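Redox-sensing transcriptional repressor Rex (Thermoanaerobacter ethanolicus, PDB 3WGG) probably represses transcription by binding DNA as a homodimer, in response to changes in the cellular NADH/NAD(+) redox state. Local coordinates at residues A[174-179]-A[190-195]. Numbering follows the deposited sequence.
Sequences IWNFLP and LENVHL. With 8NA (alpha-Diphosphopyridine nucleotide), chain C; SO4 (sulfate ion), chain E; SO4 (sulfate ion), chain J.
Strands 174-176 and 190-192 run parallel, their axes 4.8 Å apart at closest approach, joined by the hydrogen bonds Glu-191 N to Ile-174 O, Asn-176 N to Glu-191 O and Val-193 N to Asn-176 O. They are the last two strands of the Rossmann-type NAD(H)-binding domain, and 189-192 is the outermost strand on this side of the sheet within the chain. The Asn-176 side chain bridges to Asn-192 and turns back on its own loop. Its ND2 gives a nearly straight hydrogen bond of 2.7 Å to Asn-192 OD1. The acceptor lies in the amide plane of Asn-176. The two amide planes are perpendicular, and ND2 lies above the Asn-192 carbonyl plane, 36° out of it. Asn-176 OD1 accepts from Leu-178 N at 2.8 Å, an Asx turn that fixes the rotation of the amide where the strand ends. On the same face, Ile-174 CG2 meets Leu-190 CD1.

On the other face, Trp-175 and Glu-191 lie side by side. CG is anti to the backbone N in both (chi1 -170° and 165°), which sends the two side chains the same way. The indole and carboxylate planes are nearly coplanar. Glu-191 CG touches the indole edge at CD1, 3.5 Å away. Ser-198 of the second subunit hydrogen-bonds to both Trp-175 NE1 and Glu-191 OE2. The carboxylate also makes salt bridges to Arg-13 of its own chain and Arg-205 of the second subunit, tying the sheet edge to the dimer interface.

Beyond the strands, Phe-177 and Val-193 are NADH-binding residues. The backbone O of Phe-177 comes within 3.0 Å of C5N of the 8NA nicotinamide. Val-193 CG2 sits over the centre of the Phe-177 ring, a CH-pi contact 3.9 Å from the centroid.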
ATOM      1  N   ILE A 174      -3.443 -13.757   7.199  1.00 28.68           N
ATOM      2  CA  ILE A 174      -2.929 -12.696   8.038  1.00 29.87           C
ATOM      3  C   ILE A 174      -2.585 -11.479   7.154  1.00 30.14           C
ATOM      4  O   ILE A 174      -1.946 -11.619   6.115  1.00 30.88           O
ATOM      5  CB  ILE A 174      -1.729 -13.146   8.825  1.00 31.62           C
ATOM      6  CG1 ILE A 174      -2.165 -14.214   9.845  1.00 33.96           C
ATOM      7  CG2 ILE A 174      -1.016 -11.925   9.482  1.00 31.91           C
ATOM      8  CD1 ILE A 174      -1.021 -14.923  10.573  1.00 37.61           C
ATOM      9  N   TRP A 175      -3.118 -10.312   7.490  1.00 28.27           N
ATOM     10  CA  TRP A 175      -2.809  -9.109   6.741  1.00 27.88           C
ATOM     11  C   TRP A 175      -1.881  -8.375   7.661  1.00 29.16           C
ATOM     12  O   TRP A 175      -2.315  -7.893   8.716  1.00 28.70           O
ATOM     13  CB  TRP A 175      -4.098  -8.309   6.498  1.00 28.24           C
ATOM     14  CG  TRP A 175      -3.966  -7.148   5.536  1.00 27.20           C
ATOM     15  CD1 TRP A 175      -3.163  -7.070   4.436  1.00 30.23           C
ATOM     16  CD2 TRP A 175      -4.743  -5.952   5.555  1.00 25.95           C
ATOM     17  NE1 TRP A 175      -3.349  -5.861   3.785  1.00 26.58           N
ATOM     18  CE2 TRP A 175      -4.327  -5.163   4.444  1.00 29.50           C
ATOM     19  CE3 TRP A 175      -5.725  -5.444   6.426  1.00 20.17           C
ATOM     20  CZ2 TRP A 175      -4.860  -3.880   4.183  1.00 27.09           C
ATOM     21  CZ3 TRP A 175      -6.302  -4.196   6.130  1.00 24.48           C
ATOM     22  CH2 TRP A 175      -5.845  -3.422   5.029  1.00 26.38           C
ATOM     23  N   ASN A 176      -0.591  -8.350   7.309  1.00 29.69           N
ATOM     24  CA  ASN A 176       0.407  -7.966   8.270  1.00 30.95           C
ATOM     25  C   ASN A 176       0.958  -6.581   7.980  1.00 31.08           C
ATOM     26  O   ASN A 176       1.494  -6.350   6.881  1.00 29.37           O
ATOM     27  CB  ASN A 176       1.543  -9.013   8.286  1.00 31.66           C
ATOM     28  CG  ASN A 176       2.845  -8.486   8.937  1.00 33.78           C
ATOM     29  OD1 ASN A 176       2.828  -7.953  10.045  1.00 33.67           O
ATOM     30  ND2 ASN A 176       3.987  -8.687   8.253  1.00 34.82           N
ATOM     31  N   PHE A 177       0.849  -5.669   8.951  1.00 31.47           N
ATOM     32  CA  PHE A 177       1.415  -4.312   8.785  1.00 33.46           C
ATOM     33  C   PHE A 177       2.875  -4.152   9.224  1.00 37.97           C
ATOM     34  O   PHE A 177       3.483  -3.112   8.960  1.00 38.92           O
ATOM     35  CB  PHE A 177       0.540  -3.216   9.412  1.00 31.99           C
ATOM     36  CG  PHE A 177      -0.688  -2.888   8.595  1.00 28.81           C
ATOM     37  CD1 PHE A 177      -0.706  -1.770   7.788  1.00 22.18           C
ATOM     38  CD2 PHE A 177      -1.795  -3.725   8.609  1.00 29.04           C
ATOM     39  CE1 PHE A 177      -1.829  -1.446   7.040  1.00 27.83           C
ATOM     40  CE2 PHE A 177      -2.916  -3.435   7.852  1.00 30.26           C
ATOM     41  CZ  PHE A 177      -2.924  -2.257   7.043  1.00 27.20           C
ATOM     42  N   LEU A 178       3.453  -5.190   9.833  1.00 41.62           N
ATOM     43  CA  LEU A 178       4.842  -5.113  10.326  1.00 45.06           C
ATOM     44  C   LEU A 178       5.931  -5.463   9.297  1.00 47.99           C
ATOM     45  O   LEU A 178       5.764  -6.400   8.508  1.00 47.51           O
ATOM     46  CB  LEU A 178       5.037  -5.944  11.602  1.00 45.27           C
ATOM     47  CG  LEU A 178       3.846  -6.392  12.460  1.00 47.88           C
ATOM     48  CD1 LEU A 178       4.363  -6.901  13.773  1.00 52.51           C
ATOM     49  CD2 LEU A 178       2.805  -5.326  12.697  1.00 49.65           C
ATOM     50  N   PRO A 179       7.070  -4.721   9.308  1.00 51.22           N
ATOM     51  CA  PRO A 179       8.172  -5.086   8.413  1.00 53.41           C
ATOM     52  C   PRO A 179       9.045  -6.161   9.044  1.00 56.38           C
ATOM     53  O   PRO A 179      10.185  -5.903   9.410  1.00 58.91           O
ATOM     54  CB  PRO A 179       8.952  -3.792   8.284  1.00 53.35           C
ATOM     55  CG  PRO A 179       8.808  -3.174   9.625  1.00 53.74           C
ATOM     56  CD  PRO A 179       7.392  -3.519  10.091  1.00 51.03           C
ATOM     57  N   LEU A 190      -0.605 -15.049   3.634  1.00 36.35           N
ATOM     58  CA  LEU A 190       0.081 -13.918   4.262  1.00 36.05           C
ATOM     59  C   LEU A 190       0.220 -12.790   3.250  1.00 35.58           C
ATOM     60  O   LEU A 190       0.644 -13.019   2.125  1.00 36.99           O
ATOM     61  CB  LEU A 190       1.484 -14.308   4.727  1.00 37.11           C
ATOM     62  CG  LEU A 190       2.282 -13.182   5.398  1.00 39.37           C
ATOM     63  CD1 LEU A 190       1.679 -12.652   6.722  1.00 38.13           C
ATOM     64  CD2 LEU A 190       3.735 -13.568   5.576  1.00 39.75           C
ATOM     65  N   GLU A 191      -0.156 -11.583   3.645  1.00 32.89           N
ATOM     66  CA  GLU A 191      -0.067 -10.413   2.790  1.00 31.78           C
ATOM     67  C   GLU A 191       0.544  -9.346   3.638  1.00 30.60           C
ATOM     68  O   GLU A 191      -0.031  -8.968   4.648  1.00 29.79           O
ATOM     69  CB  GLU A 191      -1.462  -9.968   2.282  1.00 29.85           C
ATOM     70  CG  GLU A 191      -1.525  -8.526   1.671  1.00 30.35           C
ATOM     71  CD  GLU A 191      -0.727  -8.353   0.360  1.00 35.33           C
ATOM     72  OE1 GLU A 191      -0.085  -9.322  -0.093  1.00 35.08           O
ATOM     73  OE2 GLU A 191      -0.672  -7.217  -0.196  1.00 35.83           O
ATOM     74  N   ASN A 192       1.724  -8.886   3.228  1.00 31.61           N
ATOM     75  CA  ASN A 192       2.496  -7.869   3.976  1.00 31.94           C
ATOM     76  C   ASN A 192       2.338  -6.499   3.348  1.00 30.86           C
ATOM     77  O   ASN A 192       2.513  -6.335   2.151  1.00 31.03           O
ATOM     78  CB  ASN A 192       3.983  -8.249   4.011  1.00 29.88           C
ATOM     79  CG  ASN A 192       4.185  -9.602   4.669  1.00 33.44           C
ATOM     80  OD1 ASN A 192       3.733  -9.811   5.790  1.00 34.40           O
ATOM     81  ND2 ASN A 192       4.836 -10.528   3.980  1.00 36.49           N
ATOM     82  N   VAL A 193       1.930  -5.531   4.143  1.00 29.73           N
ATOM     83  CA  VAL A 193       1.750  -4.177   3.619  1.00 28.65           C
ATOM     84  C   VAL A 193       3.121  -3.518   3.774  1.00 29.68           C
ATOM     85  O   VAL A 193       3.761  -3.632   4.831  1.00 29.34           O
ATOM     86  CB  VAL A 193       0.695  -3.389   4.466  1.00 29.43           C
ATOM     87  CG1 VAL A 193       0.571  -1.907   4.001  1.00 25.11           C
ATOM     88  CG2 VAL A 193      -0.644  -4.120   4.438  1.00 25.88           C
ATOM     89  N   HIS A 194       3.571  -2.831   2.737  1.00 27.57           N
ATOM     90  CA  HIS A 194       4.826  -2.114   2.830  1.00 28.51           C
ATOM     91  C   HIS A 194       4.579  -0.705   2.329  1.00 27.99           C
ATOM     92  O   HIS A 194       4.727  -0.475   1.129  1.00 27.34           O
ATOM     93  CB  HIS A 194       5.830  -2.803   1.893  1.00 31.26           C
ATOM     94  CG  HIS A 194       6.200  -4.177   2.349  1.00 33.40           C
ATOM     95  ND1 HIS A 194       6.884  -4.393   3.524  1.00 41.67           N
ATOM     96  CD2 HIS A 194       5.937  -5.402   1.830  1.00 42.19           C
ATOM     97  CE1 HIS A 194       7.050  -5.692   3.703  1.00 40.00           C
ATOM     98  NE2 HIS A 194       6.502  -6.326   2.682  1.00 42.03           N
ATOM     99  N   LEU A 195       4.314   0.235   3.232  1.00 26.08           N
ATOM    100  CA  LEU A 195       4.004   1.599   2.829  1.00 27.01           C
ATOM    101  C   LEU A 195       5.225   2.259   2.199  1.00 26.34           C
ATOM    102  O   LEU A 195       5.067   3.146   1.388  1.00 27.12           O
ATOM    103  CB  LEU A 195       3.540   2.440   4.035  1.00 26.94           C
ATOM    104  CG  LEU A 195       2.256   1.930   4.729  1.00 30.90           C
ATOM    105  CD1 LEU A 195       1.862   2.912   5.915  1.00 25.39           C
ATOM    106  CD2 LEU A 195       1.150   1.857   3.641  1.00 28.70           C
TER
HETATM  107  PA  8NA C 301       1.144   1.943  19.220  1.00 38.40           P
HETATM  108  O1A 8NA C 301       2.194   1.894  20.308  1.00 43.92           O
HETATM  109  O2A 8NA C 301       0.248   3.161  19.062  1.00 36.76           O
HETATM  110  O5B 8NA C 301       0.266   0.594  19.317  1.00 35.52           O
HETATM  111  C5B 8NA C 301       0.809  -0.723  19.424  1.00 32.59           C
HETATM  112  C4B 8NA C 301      -0.227  -1.464  20.257  1.00 30.32           C
HETATM  113  O4B 8NA C 301      -0.024  -2.865  20.294  1.00 32.64           O
HETATM  114  C3B 8NA C 301      -0.192  -0.994  21.701  1.00 30.98           C
HETATM  115  O3B 8NA C 301      -1.552  -0.647  21.997  1.00 28.20           O
HETATM  116  C2B 8NA C 301       0.272  -2.240  22.477  1.00 32.10           C
HETATM  117  O2B 8NA C 301      -0.393  -2.350  23.743  1.00 31.95           O
HETATM  118  C1B 8NA C 301      -0.258  -3.344  21.606  1.00 30.87           C
HETATM  119  N9A 8NA C 301       0.499  -4.591  21.672  1.00 36.75           N
HETATM  120  C8A 8NA C 301       1.821  -4.785  21.872  1.00 35.97           C
HETATM  121  N7A 8NA C 301       2.057  -6.118  21.770  1.00 39.65           N
HETATM  122  C5A 8NA C 301       0.866  -6.727  21.535  1.00 39.92           C
HETATM  123  C6A 8NA C 301       0.453  -8.040  21.366  1.00 40.16           C
HETATM  124  N6A 8NA C 301       1.336  -9.060  21.423  1.00 46.64           N
HETATM  125  N1A 8NA C 301      -0.843  -8.297  21.153  1.00 37.62           N
HETATM  126  C2A 8NA C 301      -1.780  -7.333  21.123  1.00 37.17           C
HETATM  127  N3A 8NA C 301      -1.427  -6.069  21.316  1.00 36.43           N
HETATM  128  C4A 8NA C 301      -0.119  -5.753  21.504  1.00 36.90           C
HETATM  129  O3  8NA C 301       1.933   1.762  17.795  1.00 35.35           O
HETATM  130  PN  8NA C 301       1.177   2.038  16.391  1.00 35.02           P
HETATM  131  O1N 8NA C 301       1.365   3.473  16.007  1.00 33.45           O
HETATM  132  O2N 8NA C 301      -0.255   1.545  16.460  1.00 28.60           O
HETATM  133  O5D 8NA C 301       2.066   1.184  15.335  1.00 35.84           O
HETATM  134  C5D 8NA C 301       2.091  -0.254  15.253  1.00 41.07           C
HETATM  135  C4D 8NA C 301       3.163  -0.717  14.247  1.00 43.51           C
HETATM  136  O4D 8NA C 301       3.318   0.274  13.204  1.00 43.92           O
HETATM  137  C3D 8NA C 301       4.555  -0.886  14.820  1.00 47.35           C
HETATM  138  O3D 8NA C 301       5.239  -1.927  14.078  1.00 49.31           O
HETATM  139  C2D 8NA C 301       5.244   0.421  14.487  1.00 45.83           C
HETATM  140  O2D 8NA C 301       6.608   0.086  14.308  1.00 47.13           O
HETATM  141  C1D 8NA C 301       4.593   0.924  13.191  1.00 40.98           C
HETATM  142  N1N 8NA C 301       5.257   0.500  11.916  1.00 38.74           N
HETATM  143  C2N 8NA C 301       6.336   1.212  11.432  1.00 38.35           C
HETATM  144  C3N 8NA C 301       6.990   0.908  10.292  1.00 37.39           C
HETATM  145  C7N 8NA C 301       8.136   1.742   9.904  1.00 35.47           C
HETATM  146  O7N 8NA C 301       8.632   2.534  10.702  1.00 37.78           O
HETATM  147  N7N 8NA C 301       8.574   1.621   8.650  1.00 34.76           N
HETATM  148  C4N 8NA C 301       6.529  -0.251   9.425  1.00 35.42           C
HETATM  149  C5N 8NA C 301       5.305  -0.932  10.019  1.00 37.57           C
HETATM  150  C6N 8NA C 301       4.742  -0.550  11.177  1.00 32.54           C
HETATM  151  S   SO4 E 303       7.482  -0.520   5.520  1.00 44.58           S
HETATM  152  O1  SO4 E 303       8.704   0.151   5.963  1.00 53.19           O
HETATM  153  O2  SO4 E 303       6.338   0.327   5.750  1.00 48.43           O
HETATM  154  O3  SO4 E 303       7.662  -0.881   4.114  1.00 46.17           O
HETATM  155  O4  SO4 E 303       7.243  -1.673   6.337  1.00 50.33           O
HETATM  156  S   SO4 J 304       6.585  -9.267   0.369  1.00 91.58           S
HETATM  157  O1  SO4 J 304       5.188  -8.834   0.334  1.00 92.37           O
HETATM  158  O2  SO4 J 304       7.197  -8.888   1.644  1.00 90.59           O
HETATM  159  O3  SO4 J 304       6.631 -10.726   0.279  1.00 92.60           O
HETATM  160  O4  SO4 J 304       7.290  -8.674  -0.771  1.00 89.84           O
HETATM  161  O   HOH W   1       4.581  -5.824   6.286  1.00 28.63           O